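Local coordinates for protein alpha-L-arabinosidase (PDB 6D25) that probably removes L-arabinofuranosyl side groups from arabinoxylans, coping with internally di-substituted xylose units, as a trimeric GH51 glycoside hydrolase, at residues E54-G59 with G338-Q343; V218-Q223 with R254-F259; A444-D449 with H512-L517; L320-W325 with E364-A369. All blocks are in the same frame, centred on the assembly; numbering follows the deposited sequence.

In the fold
Contacts 1, 2 and 4 belong to the (beta/alpha)8 barrel of the GH51 fold, contact 3 to the beta sheet domain packed beside it. Contact 4 joins the last two barrel strands, and contact 1 pairs the loops that follow strands 51-52 and 319-325; their centres lie 23 Å apart, and their nearest atoms about 6 Å. Glycerol, probably from the crystallisation liquor, bonds to Glu54 and to Glu324, consistent with a pocket at this end of the barrel. Contact 2, with its centre 32 Å from that of contact 1, lies at the trimer interface. Contacts 2 and 3 are on opposite sides of the chain's centre, their centres 41 Å apart.

Contact 1: E54-G59 with G338-Q343; sequences EHLGTG and GFLQQQ
Gly57 lies over one face of the Phe339 ring, where two irregular loops of the (beta/alpha)8 barrel meet. Its CA stands 3.7 Å from the ring centroid of Phe339, a CH-pi contact offset toward the rim on the CG side. Gly57 sits inside a type II' turn from Leu56 to Gly59, at a positive phi of 57° that favours glycine. Leu56, with CG anti to its backbone nitrogen (chi1 -165°), brings both methyls to the other loop: CD2 rests 3.5 Å from Phe339 O, while CD1 meets Leu340 CD1 at 3.8 Å, the two side chains crossing nearly at right angles. Trp125 and Gln373 also touch Leu56. Past the ring the contact is looser and bridged by water. The amide end of Gln341 comes within 3.3 Å of Thr58 OG1, and a water links the two loops. It accepts from Thr58 N at 3.0 Å and from Gln341 NE2 at 3.1 Å, and donates to Phe339 O at 2.7 Å.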
loop_
_atom_site.group_PDB
_atom_site.type_symbol
_atom_site.label_atom_id
_atom_site.label_comp_id
_atom_site.label_asym_id
_atom_site.label_seq_id
_atom_site.Cartn_x
_atom_site.Cartn_y
_atom_site.Cartn_z
ATOM N N GLU A 54 -17.731 -14.663 12.200
ATOM C CA GLU A 54 -17.565 -14.011 10.923
ATOM C C GLU A 54 -18.936 -13.724 10.330
ATOM O O GLU A 54 -19.896 -14.470 10.565
ATOM C CB GLU A 54 -16.760 -14.901 9.966
ATOM C CG GLU A 54 -16.431 -14.288 8.610
ATOM C CD GLU A 54 -15.361 -15.022 7.815
ATOM O OE1 GLU A 54 -14.951 -16.126 8.262
ATOM O OE2 GLU A 54 -14.932 -14.514 6.743
ATOM N N HIS A 55 -18.984 -12.699 9.458
ATOM C CA HIS A 55 -20.160 -12.501 8.612
ATOM C C HIS A 55 -20.140 -13.565 7.526
ATOM O O HIS A 55 -19.472 -13.383 6.499
ATOM C CB HIS A 55 -20.194 -11.095 8.030
ATOM C CG HIS A 55 -20.632 -10.077 9.013
ATOM N ND1 HIS A 55 -21.695 -9.280 8.769
ATOM C CD2 HIS A 55 -20.227 -9.810 10.273
ATOM C CE1 HIS A 55 -21.910 -8.515 9.838
ATOM N NE2 HIS A 55 -21.028 -8.826 10.776
ATOM N N LEU A 56 -20.841 -14.658 7.780
ATOM C CA LEU A 56 -20.737 -15.855 6.951
ATOM C C LEU A 56 -22.034 -16.655 7.121
ATOM O O LEU A 56 -22.371 -17.011 8.252
ATOM C CB LEU A 56 -19.516 -16.664 7.421
ATOM C CG LEU A 56 -19.004 -17.754 6.482
ATOM C CD1 LEU A 56 -17.618 -18.205 6.909
ATOM C CD2 LEU A 56 -19.951 -18.944 6.341
ATOM N N GLY A 57 -22.731 -16.923 6.027
ATOM C CA GLY A 57 -23.923 -17.757 6.060
ATOM C C GLY A 57 -24.962 -17.195 7.017
ATOM O O GLY A 57 -25.318 -15.988 6.932
ATOM N N THR A 58 -25.408 -18.011 7.968
ATOM C CA THR A 58 -26.368 -17.594 8.957
ATOM C C THR A 58 -25.692 -17.435 10.327
ATOM O O THR A 58 -26.366 -17.472 11.382
ATOM C CB THR A 58 -27.581 -18.530 8.983
ATOM O OG1 THR A 58 -27.093 -19.841 9.267
ATOM C CG2 THR A 58 -28.396 -18.488 7.710
ATOM N N GLY A 59 -24.368 -17.225 10.347
ATOM C CA GLY A 59 -23.662 -17.072 11.578
ATOM C C GLY A 59 -23.992 -15.801 12.321
ATOM O O GLY A 59 -23.963 -15.798 13.558
ATOM N N GLY A 338 -21.227 -22.172 0.293
ATOM C CA GLY A 338 -20.552 -20.990 0.793
ATOM C C GLY A 338 -20.977 -20.621 2.217
ATOM O O GLY A 338 -20.392 -19.682 2.779
ATOM N N PHE A 339 -21.913 -21.341 2.855
ATOM C CA PHE A 339 -22.390 -21.010 4.227
ATOM C C PHE A 339 -21.768 -21.906 5.307
ATOM O O PHE A 339 -22.036 -21.713 6.489
ATOM C CB PHE A 339 -23.912 -21.130 4.290
ATOM C CG PHE A 339 -24.692 -20.069 3.558
ATOM C CD1 PHE A 339 -24.056 -19.098 2.798
ATOM C CD2 PHE A 339 -26.075 -20.044 3.636
ATOM C CE1 PHE A 339 -24.794 -18.095 2.171
ATOM C CE2 PHE A 339 -26.812 -19.065 2.978
ATOM C CZ PHE A 339 -26.162 -18.066 2.276
ATOM N N LEU A 340 -20.960 -22.877 4.879
ATOM C CA LEU A 340 -20.186 -23.756 5.762
ATOM C C LEU A 340 -21.061 -24.376 6.864
ATOM O O LEU A 340 -20.643 -24.414 8.012
ATOM C CB LEU A 340 -19.031 -22.976 6.361
ATOM C CG LEU A 340 -18.059 -22.342 5.374
ATOM C CD1 LEU A 340 -16.854 -21.793 6.122
ATOM C CD2 LEU A 340 -17.624 -23.294 4.251
ATOM N N GLN A 341 -22.216 -24.926 6.504
ATOM C CA GLN A 341 -23.095 -25.535 7.474
ATOM C C GLN A 341 -22.783 -27.023 7.555
ATOM O O GLN A 341 -22.825 -27.727 6.558
ATOM C CB GLN A 341 -24.561 -25.288 7.115
ATOM C CG GLN A 341 -24.874 -23.804 7.060
ATOM C CD GLN A 341 -26.302 -23.474 6.697
ATOM O OE1 GLN A 341 -27.045 -24.321 6.161
ATOM N NE2 GLN A 341 -26.669 -22.221 6.978
ATOM N N GLN A 342 -22.430 -27.474 8.756
ATOM C CA GLN A 342 -22.095 -28.865 8.991
ATOM C C GLN A 342 -22.705 -29.260 10.347
ATOM O O GLN A 342 -22.932 -28.395 11.201
ATOM C CB GLN A 342 -20.579 -29.067 8.952
ATOM C CG GLN A 342 -19.818 -28.266 10.003
ATOM C CD GLN A 342 -18.305 -28.246 9.841
ATOM O OE1 GLN A 342 -17.804 -28.162 8.718
ATOM N NE2 GLN A 342 -17.580 -28.293 10.946
ATOM N N GLN A 343 -22.932 -30.551 10.541
ATOM C CA GLN A 343 -23.378 -31.037 11.828
ATOM C C GLN A 343 -22.161 -31.174 12.753
ATOM O O GLN A 343 -20.974 -30.923 12.394
ATOM C CB GLN A 343 -24.194 -32.345 11.698
ATOM C CG GLN A 343 -25.705 -32.153 11.807
ATOM C CD GLN A 343 -26.155 -31.729 13.190
ATOM O OE1 GLN A 343 -25.340 -31.643 14.105
ATOM N NE2 GLN A 343 -27.449 -31.447 13.361
HETATM O O HOH W 1 -24.110 -20.736 7.972
#

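Contact 2: V218-Q223 with R254-F259; sequences VFRRYQ and REASKF
Glu255 and Arg220 meet where two outer helices of the (beta/alpha)8 barrel, 212-224 and 246-256, pack beside the trimer interface. Arg254 opens the second segment by holding its neighbour: NE gives Glu255 OE2 a nearly straight bond of 2.9 Å, lying close to the guanidinium plane. The other oxygen, Glu255 OE1, is 3.8 Å from Arg220 NH1, a long salt bridge with the guanidinium and carboxylate planes nearly coplanar (6°). The three charges thus form one network. Arg220 NH1 also comes within 3.0 Å of Glu255 O, and its NE binds Asn209 O of the second subunit, so the bent side chain spans two chains. Ala256 CB touches both Arg220 CG and Phe219 CD2, the latter at the ring edge. After a short 3-10 turn, Phe259 closes the contact and covers the most surface. Its CE2 lies over one face of the Arg220 guanidinium, and its CB packs against Phe219 CE2. Gln223 also reaches Phe259, folded back by its chi1 of 69° and chi2 of 79°: NE2 approaches Phe259 CD1 at 3.5 Å and donates to Arg220 O on a lone pair in the carbonyl plane. The amide oxygen faces a water that donates both to Gln223 OE1, at 3.0 Å, and to Phe259 O, at 2.9 Å.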
loop_
_atom_site.group_PDB
_atom_site.type_symbol
_atom_site.label_atom_id
_atom_site.label_comp_id
_atom_site.label_asym_id
_atom_site.label_seq_id
_atom_site.Cartn_x
_atom_site.Cartn_y
_atom_site.Cartn_z
ATOM N N VAL A 218 3.891 -4.554 5.815
ATOM C CA VAL A 218 2.537 -4.032 5.870
ATOM C C VAL A 218 2.030 -3.992 7.331
ATOM O O VAL A 218 1.442 -3.000 7.770
ATOM C CB VAL A 218 1.612 -4.864 4.968
ATOM C CG1 VAL A 218 0.159 -4.497 5.160
ATOM C CG2 VAL A 218 1.986 -4.693 3.509
ATOM N N PHE A 219 2.248 -5.062 8.076
ATOM C CA PHE A 219 1.857 -5.114 9.486
ATOM C C PHE A 219 2.538 -3.969 10.260
ATOM O O PHE A 219 1.864 -3.242 10.992
ATOM C CB PHE A 219 2.177 -6.475 10.134
ATOM C CG PHE A 219 2.024 -6.417 11.631
ATOM C CD1 PHE A 219 0.781 -6.319 12.226
ATOM C CD2 PHE A 219 3.144 -6.320 12.434
ATOM C CE1 PHE A 219 0.661 -6.162 13.600
ATOM C CE2 PHE A 219 3.031 -6.183 13.814
ATOM C CZ PHE A 219 1.783 -6.068 14.379
ATOM N N ARG A 220 3.846 -3.850 10.128
ATOM C CA ARG A 220 4.577 -2.789 10.840
ATOM C C ARG A 220 3.957 -1.405 10.567
ATOM O O ARG A 220 3.818 -0.577 11.489
ATOM C CB ARG A 220 6.059 -2.820 10.455
ATOM C CG ARG A 220 6.810 -3.963 11.134
ATOM C CD ARG A 220 8.184 -4.169 10.596
ATOM N NE ARG A 220 9.037 -2.996 10.742
ATOM C CZ ARG A 220 10.342 -3.012 10.729
ATOM N NH1 ARG A 220 10.997 -4.176 10.544
ATOM N NH2 ARG A 220 10.975 -1.833 10.784
ATOM N N ARG A 221 3.616 -1.137 9.304
ATOM C CA ARG A 221 3.038 0.132 8.909
ATOM C C ARG A 221 1.632 0.274 9.486
ATOM O O ARG A 221 1.322 1.300 10.137
ATOM C CB ARG A 221 2.980 0.257 7.392
ATOM C CG ARG A 221 2.310 1.505 6.850
ATOM C CD ARG A 221 2.386 1.476 5.351
ATOM N NE ARG A 221 1.885 2.681 4.716
ATOM C CZ ARG A 221 1.842 2.873 3.404
ATOM N NH1 ARG A 221 2.156 1.882 2.553
ATOM N NH2 ARG A 221 1.452 4.061 2.953
ATOM N N TYR A 222 0.744 -0.685 9.252
ATOM C CA TYR A 222 -0.646 -0.498 9.624
ATOM C C TYR A 222 -0.815 -0.464 11.160
ATOM O O TYR A 222 -1.668 0.301 11.681
ATOM C CB TYR A 222 -1.538 -1.589 9.033
ATOM C CG TYR A 222 -1.963 -1.363 7.607
ATOM C CD1 TYR A 222 -1.038 -1.343 6.578
ATOM C CD2 TYR A 222 -3.290 -1.083 7.284
ATOM C CE1 TYR A 222 -1.418 -1.100 5.272
ATOM C CE2 TYR A 222 -3.685 -0.845 5.988
ATOM C CZ TYR A 222 -2.746 -0.850 4.971
ATOM O OH TYR A 222 -3.114 -0.610 3.657
ATOM N N GLN A 223 -0.019 -1.234 11.887
ATOM C CA GLN A 223 -0.162 -1.264 13.347
ATOM C C GLN A 223 0.211 0.108 13.932
ATOM O O GLN A 223 -0.325 0.480 14.971
ATOM C CB GLN A 223 0.635 -2.392 14.021
ATOM C CG GLN A 223 2.143 -2.221 13.986
ATOM C CD GLN A 223 2.698 -1.258 15.018
ATOM O OE1 GLN A 223 2.160 -1.179 16.120
ATOM N NE2 GLN A 223 3.766 -0.543 14.665
ATOM N N ARG A 254 11.094 -12.226 13.527
ATOM C CA ARG A 254 12.378 -11.573 13.289
ATOM C C ARG A 254 12.141 -10.080 12.977
ATOM O O ARG A 254 12.859 -9.219 13.453
ATOM C CB ARG A 254 13.131 -12.186 12.106
ATOM C CG ARG A 254 14.488 -11.579 11.785
ATOM C CD ARG A 254 15.057 -12.277 10.528
ATOM N NE ARG A 254 14.399 -11.806 9.298
ATOM C CZ ARG A 254 14.148 -12.540 8.214
ATOM N NH1 ARG A 254 14.512 -13.812 8.142
ATOM N NH2 ARG A 254 13.569 -11.973 7.164
ATOM N N GLU A 255 11.156 -9.787 12.142
ATOM C CA GLU A 255 10.991 -8.460 11.594
ATOM C C GLU A 255 10.089 -7.588 12.470
ATOM O O GLU A 255 10.211 -6.365 12.395
ATOM C CB GLU A 255 10.413 -8.462 10.169
ATOM C CG GLU A 255 11.324 -9.077 9.157
ATOM C CD GLU A 255 12.697 -8.394 9.056
ATOM O OE1 GLU A 255 12.771 -7.190 9.153
ATOM O OE2 GLU A 255 13.677 -9.085 8.833
ATOM N N ALA A 256 9.187 -8.151 13.249
ATOM C CA ALA A 256 8.112 -7.327 13.833
ATOM C C ALA A 256 7.767 -7.686 15.289
ATOM O O ALA A 256 6.762 -7.128 15.796
ATOM C CB ALA A 256 6.865 -7.420 12.970
ATOM N N SER A 257 8.506 -8.575 15.962
ATOM C CA SER A 257 8.084 -9.010 17.301
ATOM C C SER A 257 7.910 -7.833 18.270
ATOM O O SER A 257 7.050 -7.906 19.179
ATOM C CB SER A 257 9.032 -10.042 17.903
ATOM O OG SER A 257 10.318 -9.477 18.081
ATOM N N LYS A 258 8.669 -6.757 18.110
ATOM C CA LYS A 258 8.565 -5.614 19.054
ATOM C C LYS A 258 7.264 -4.834 18.853
ATOM O O LYS A 258 6.952 -4.045 19.705
ATOM C CB LYS A 258 9.760 -4.683 18.922
ATOM C CG LYS A 258 10.989 -5.383 19.519
ATOM C CD LYS A 258 12.297 -4.705 19.314
ATOM C CE LYS A 258 13.444 -5.692 19.457
ATOM N NZ LYS A 258 14.743 -5.004 19.290
ATOM N N PHE A 259 6.523 -5.071 17.769
ATOM C CA PHE A 259 5.330 -4.276 17.495
ATOM C C PHE A 259 4.037 -5.062 17.694
ATOM O O PHE A 259 2.978 -4.570 17.282
ATOM C CB PHE A 259 5.373 -3.730 16.070
ATOM C CG PHE A 259 6.550 -2.840 15.823
ATOM C CD1 PHE A 259 6.612 -1.587 16.436
ATOM C CD2 PHE A 259 7.619 -3.276 15.073
ATOM C CE1 PHE A 259 7.723 -0.773 16.248
ATOM C CE2 PHE A 259 8.707 -2.444 14.852
ATOM C CZ PHE A 259 8.773 -1.203 15.462
HETATM O O HOH W 2 2.901 -2.138 18.847
#

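Contact 3: A444-D449 with H512-L517; sequences ALTNLD and HSIVML
Ala444 CB touches Met516 CE at 3.6 Å, the methionine curling back over the alanine through bends at chi2 and chi3 (64° and 73°). The two strands run antiparallel, and this first pair is a non-hydrogen-bonded one, with a CA-H...O contact from Ala444 CA to Val515 O. Leu445 follows as a hydrogen-bonded pair with Val515: Leu445 N gives to Val515 O at 3.0 Å, and Val515 N returns a straighter bond of 2.8 Å to Leu445 O. On the face they share, Leu445 CB packs on Val515 CG2. Thr446 points to the other face alongside Ile514, its OG1 3.8 Å from Ile514 CG1; that hydroxyl bonds to Ser353 of helix 346-361. At Asn447 the ladder distorts. Asn447 N bonds Ser513 O at 2.9 Å, but the return bond from Ser513 N is weak, and His512 and Ser513 both face Asn447, a G1 beta bulge. The Asn447 side chain folds into an Asx turn, OD1 accepting from Asp449 N at 3.0 Å. Asp449 O, beyond the strand, then takes His512 N at 2.9 Å. Within the C-terminal sheet, strand 424-435 borders 441-447 and strand 468-473 borders 513-519. Helix 346-361 of the barrel covers the Thr446 and Ile514 face through Leu350, while Val507 and Leu509 of strand 504-509 pack on the Leu445 and Val515 face.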
loop_
_atom_site.group_PDB
_atom_site.type_symbol
_atom_site.label_atom_id
_atom_site.label_comp_id
_atom_site.label_asym_id
_atom_site.label_seq_id
_atom_site.Cartn_x
_atom_site.Cartn_y
_atom_site.Cartn_z
ATOM N N ALA A 444 -9.584 -33.581 33.405
ATOM C CA ALA A 444 -10.279 -33.948 32.190
ATOM C C ALA A 444 -9.611 -35.195 31.612
ATOM O O ALA A 444 -8.376 -35.242 31.537
ATOM C CB ALA A 444 -10.239 -32.809 31.222
ATOM N N LEU A 445 -10.423 -36.177 31.205
ATOM C CA LEU A 445 -9.912 -37.348 30.504
ATOM C C LEU A 445 -10.820 -37.633 29.293
ATOM O O LEU A 445 -12.068 -37.569 29.416
ATOM C CB LEU A 445 -9.925 -38.560 31.443
ATOM C CG LEU A 445 -8.989 -38.496 32.652
ATOM C CD1 LEU A 445 -9.315 -39.631 33.609
ATOM C CD2 LEU A 445 -7.509 -38.559 32.235
ATOM N N THR A 446 -10.202 -38.007 28.194
ATOM C CA THR A 446 -10.865 -38.384 26.980
ATOM C C THR A 446 -10.379 -39.771 26.551
ATOM O O THR A 446 -9.160 -40.005 26.470
ATOM C CB THR A 446 -10.554 -37.385 25.860
ATOM O OG1 THR A 446 -11.089 -36.117 26.245
ATOM C CG2 THR A 446 -11.154 -37.797 24.541
ATOM N N ASN A 447 -11.325 -40.664 26.289
ATOM C CA ASN A 447 -11.030 -41.985 25.712
ATOM C C ASN A 447 -11.303 -41.880 24.207
ATOM O O ASN A 447 -12.463 -41.757 23.791
ATOM C CB ASN A 447 -11.889 -43.076 26.351
ATOM C CG ASN A 447 -11.547 -44.492 25.909
ATOM O OD1 ASN A 447 -10.800 -44.665 24.915
ATOM N ND2 ASN A 447 -12.070 -45.492 26.651
ATOM N N LEU A 448 -10.246 -41.937 23.409
ATOM C CA LEU A 448 -10.312 -41.744 21.949
ATOM C C LEU A 448 -10.780 -43.016 21.252
ATOM O O LEU A 448 -11.151 -42.948 20.089
ATOM C CB LEU A 448 -8.927 -41.364 21.406
ATOM C CG LEU A 448 -8.411 -39.952 21.733
ATOM C CD1 LEU A 448 -7.896 -39.847 23.155
ATOM C CD2 LEU A 448 -7.314 -39.544 20.753
ATOM N N ASP A 449 -10.727 -44.156 21.912
ATOM C CA ASP A 449 -11.043 -45.437 21.272
ATOM C C ASP A 449 -12.555 -45.466 20.971
ATOM O O ASP A 449 -13.378 -45.209 21.852
ATOM C CB ASP A 449 -10.607 -46.614 22.154
ATOM C CG ASP A 449 -10.500 -47.930 21.409
ATOM O OD1 ASP A 449 -11.521 -48.312 20.764
ATOM O OD2 ASP A 449 -9.394 -48.571 21.485
ATOM N N HIS A 512 -15.064 -43.751 23.653
ATOM C CA HIS A 512 -15.547 -42.550 22.997
ATOM C C HIS A 512 -16.265 -41.607 23.989
ATOM O O HIS A 512 -17.427 -41.233 23.792
ATOM C CB HIS A 512 -16.409 -42.901 21.783
ATOM C CG HIS A 512 -17.647 -43.713 22.032
ATOM N ND1 HIS A 512 -17.746 -45.022 21.606
ATOM C CD2 HIS A 512 -18.850 -43.395 22.553
ATOM C CE1 HIS A 512 -18.959 -45.485 21.865
ATOM N NE2 HIS A 512 -19.655 -44.526 22.468
ATOM N N SER A 513 -15.535 -41.165 25.019
ATOM C CA SER A 513 -16.152 -40.383 26.062
ATOM C C SER A 513 -15.148 -39.339 26.583
ATOM O O SER A 513 -13.927 -39.498 26.468
ATOM C CB SER A 513 -16.679 -41.262 27.200
ATOM O OG SER A 513 -15.626 -41.736 28.021
ATOM N N ILE A 514 -15.725 -38.277 27.146
ATOM C CA ILE A 514 -15.031 -37.245 27.835
ATOM C C ILE A 514 -15.571 -37.158 29.259
ATOM O O ILE A 514 -16.774 -37.051 29.428
ATOM C CB ILE A 514 -15.228 -35.890 27.131
ATOM C CG1 ILE A 514 -14.791 -35.935 25.667
ATOM C CG2 ILE A 514 -14.516 -34.755 27.872
ATOM C CD1 ILE A 514 -15.445 -34.847 24.837
ATOM N N VAL A 515 -14.705 -37.151 30.257
ATOM C CA VAL A 515 -15.163 -36.881 31.630
ATOM C C VAL A 515 -14.396 -35.664 32.171
ATOM O O VAL A 515 -13.243 -35.411 31.807
ATOM C CB VAL A 515 -15.005 -38.089 32.559
ATOM C CG1 VAL A 515 -15.767 -39.302 32.032
ATOM C CG2 VAL A 515 -13.539 -38.456 32.784
ATOM N N MET A 516 -15.087 -34.904 33.007
ATOM C CA MET A 516 -14.512 -33.822 33.773
ATOM C C MET A 516 -14.770 -34.130 35.251
ATOM O O MET A 516 -15.918 -34.244 35.657
ATOM C CB MET A 516 -15.085 -32.463 33.379
ATOM C CG MET A 516 -14.471 -31.303 34.124
ATOM S SD MET A 516 -12.708 -31.064 33.792
ATOM C CE MET A 516 -12.801 -30.406 32.134
ATOM N N LEU A 517 -13.701 -34.346 35.998
ATOM C CA LEU A 517 -13.732 -34.762 37.402
ATOM C C LEU A 517 -13.348 -33.597 38.308
ATOM O O LEU A 517 -12.449 -32.838 37.969
ATOM C CB LEU A 517 -12.735 -35.892 37.629
ATOM C CG LEU A 517 -12.892 -37.087 36.695
ATOM C CD1 LEU A 517 -11.866 -38.155 37.029
ATOM C CD2 LEU A 517 -14.298 -37.658 36.790
#

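Contact 4: L320-W325 with E364-A369; sequences LVVDEW and ERVRMA
Met368 O accepts from Val322 N at 2.9 Å, and Val321 CA adds a CA-H...O contact to the same oxygen, where the last two parallel strands of the (beta/alpha)8 barrel run side by side. The donor nitrogen is tilted 32° from the carbonyl plane. A second bond of 2.9 Å, Leu320 N to Arg365 O, starts the ladder, and Leu320 O takes Arg367 N in its carbonyl plane at 3.3 Å. Between Leu320 and Val321 the register slips by one residue, a beta bulge. On one face Val321 CG1 lies alongside Met368 CB at 3.8 Å. On the opposite face Leu320 CD2 meets Val366 CG2, and Val322 CG2 meets Val366 CG1. Helix 285-312 packs here through Met298 and Ile302. Arg365 lays its CG against Leu320 CB, then bends twice, placing its guanidinium on Val318 O and in salt bridges with Asp310 and Asp313. Beyond the corner at Glu324, whose carboxylate is held by Arg95 and Tyr268, the Trp325 indole returns toward strand 366-371 and sets NE1 3.9 Å from Ala369 CB.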
loop_
_atom_site.group_PDB
_atom_site.type_symbol
_atom_site.label_atom_id
_atom_site.label_comp_id
_atom_site.label_asym_id
_atom_site.label_seq_id
_atom_site.Cartn_x
_atom_site.Cartn_y
_atom_site.Cartn_z
ATOM N N LEU A 320 1.050 -16.494 21.574
ATOM C CA LEU A 320 0.602 -17.224 20.414
ATOM C C LEU A 320 -0.918 -17.352 20.541
ATOM O O LEU A 320 -1.453 -17.750 21.585
ATOM C CB LEU A 320 1.295 -18.589 20.357
ATOM C CG LEU A 320 1.006 -19.469 19.150
ATOM C CD1 LEU A 320 1.304 -18.756 17.829
ATOM C CD2 LEU A 320 1.860 -20.705 19.265
ATOM N N VAL A 321 -1.594 -16.917 19.488
ATOM C CA VAL A 321 -3.028 -16.739 19.474
ATOM C C VAL A 321 -3.586 -17.727 18.432
ATOM O O VAL A 321 -3.350 -17.551 17.236
ATOM C CB VAL A 321 -3.389 -15.291 19.123
ATOM C CG1 VAL A 321 -4.873 -15.089 18.969
ATOM C CG2 VAL A 321 -2.818 -14.318 20.164
ATOM N N VAL A 322 -4.278 -18.776 18.863
ATOM C CA VAL A 322 -4.742 -19.749 17.899
ATOM C C VAL A 322 -6.115 -19.277 17.452
ATOM O O VAL A 322 -7.117 -19.781 17.971
ATOM C CB VAL A 322 -4.797 -21.165 18.487
ATOM C CG1 VAL A 322 -5.229 -22.216 17.445
ATOM C CG2 VAL A 322 -3.453 -21.551 19.066
ATOM N N ASP A 323 -6.200 -18.329 16.520
ATOM C CA ASP A 323 -7.540 -17.691 16.461
ATOM C C ASP A 323 -8.401 -18.290 15.346
ATOM O O ASP A 323 -9.495 -17.784 15.131
ATOM C CB ASP A 323 -7.471 -16.172 16.488
ATOM C CG ASP A 323 -6.691 -15.644 15.326
ATOM O OD1 ASP A 323 -6.233 -16.504 14.557
ATOM O OD2 ASP A 323 -6.583 -14.406 15.211
ATOM N N GLU A 324 -7.966 -19.403 14.747
ATOM C CA GLU A 324 -8.911 -20.305 14.044
ATOM C C GLU A 324 -8.458 -21.741 14.279
ATOM O O GLU A 324 -7.326 -22.076 13.966
ATOM C CB GLU A 324 -9.005 -20.028 12.530
ATOM C CG GLU A 324 -9.376 -18.595 12.216
ATOM C CD GLU A 324 -9.402 -18.211 10.743
ATOM O OE1 GLU A 324 -9.351 -19.141 9.919
ATOM O OE2 GLU A 324 -9.444 -16.979 10.455
ATOM N N TRP A 325 -9.354 -22.551 14.827
ATOM C CA TRP A 325 -9.188 -23.984 14.930
ATOM C C TRP A 325 -10.570 -24.649 14.903
ATOM O O TRP A 325 -11.576 -23.962 15.050
ATOM C CB TRP A 325 -8.401 -24.360 16.190
ATOM C CG TRP A 325 -9.116 -24.070 17.473
ATOM C CD1 TRP A 325 -9.155 -22.872 18.125
ATOM C CD2 TRP A 325 -9.883 -24.985 18.278
ATOM N NE1 TRP A 325 -9.926 -22.959 19.253
ATOM C CE2 TRP A 325 -10.356 -24.251 19.395
ATOM C CE3 TRP A 325 -10.235 -26.332 18.166
ATOM C CZ2 TRP A 325 -11.159 -24.832 20.381
ATOM C CZ3 TRP A 325 -10.995 -26.909 19.158
ATOM C CH2 TRP A 325 -11.458 -26.173 20.251
ATOM N N GLU A 364 1.940 -21.044 28.961
ATOM C CA GLU A 364 2.807 -19.842 29.087
ATOM C C GLU A 364 2.850 -19.045 27.772
ATOM O O GLU A 364 2.920 -17.804 27.814
ATOM C CB GLU A 364 4.228 -20.124 29.577
ATOM C CG GLU A 364 4.832 -21.397 29.049
ATOM C CD GLU A 364 4.256 -22.665 29.693
ATOM O OE1 GLU A 364 3.578 -23.480 28.926
ATOM O OE2 GLU A 364 4.425 -22.810 30.975
ATOM N N ARG A 365 2.738 -19.731 26.643
ATOM C CA ARG A 365 2.862 -19.039 25.343
ATOM C C ARG A 365 1.491 -18.879 24.690
ATOM O O ARG A 365 1.200 -17.823 24.137
ATOM C CB ARG A 365 3.815 -19.816 24.444
ATOM C CG ARG A 365 3.927 -19.248 23.028
ATOM C CD ARG A 365 4.603 -17.886 22.898
ATOM N NE ARG A 365 6.045 -17.985 23.039
ATOM C CZ ARG A 365 6.870 -16.948 22.887
ATOM N NH1 ARG A 365 6.363 -15.754 22.593
ATOM N NH2 ARG A 365 8.192 -17.120 23.003
ATOM N N VAL A 366 0.683 -19.943 24.689
ATOM C CA VAL A 366 -0.621 -19.899 24.057
ATOM C C VAL A 366 -1.624 -19.313 25.051
ATOM O O VAL A 366 -1.997 -19.999 26.043
ATOM C CB VAL A 366 -1.073 -21.284 23.567
ATOM C CG1 VAL A 366 -2.423 -21.190 22.872
ATOM C CG2 VAL A 366 -0.050 -21.909 22.623
ATOM N N ARG A 367 -2.029 -18.073 24.800
ATOM C CA ARG A 367 -2.814 -17.351 25.797
ATOM C C ARG A 367 -4.150 -16.868 25.214
ATOM O O ARG A 367 -4.931 -16.242 25.943
ATOM C CB ARG A 367 -2.005 -16.165 26.338
ATOM C CG ARG A 367 -0.706 -16.597 27.004
ATOM C CD ARG A 367 -0.013 -15.564 27.852
ATOM N NE ARG A 367 0.464 -14.420 27.159
ATOM C CZ ARG A 367 1.736 -14.181 26.812
ATOM N NH1 ARG A 367 2.004 -12.986 26.316
ATOM N NH2 ARG A 367 2.682 -15.089 26.945
ATOM N N MET A 368 -4.427 -17.187 23.962
ATOM C CA MET A 368 -5.729 -16.927 23.342
ATOM C C MET A 368 -5.980 -17.995 22.266
ATOM O O MET A 368 -5.045 -18.450 21.609
ATOM C CB MET A 368 -5.766 -15.559 22.640
ATOM C CG MET A 368 -5.454 -14.376 23.560
ATOM S SD MET A 368 -5.509 -12.789 22.648
ATOM C CE MET A 368 -7.275 -12.728 22.311
ATOM N N ALA A 369 -7.230 -18.361 22.089
ATOM C CA ALA A 369 -7.674 -19.227 21.004
ATOM C C ALA A 369 -9.133 -18.931 20.699
ATOM O O ALA A 369 -9.867 -18.461 21.558
ATOM C CB ALA A 369 -7.471 -20.701 21.331
#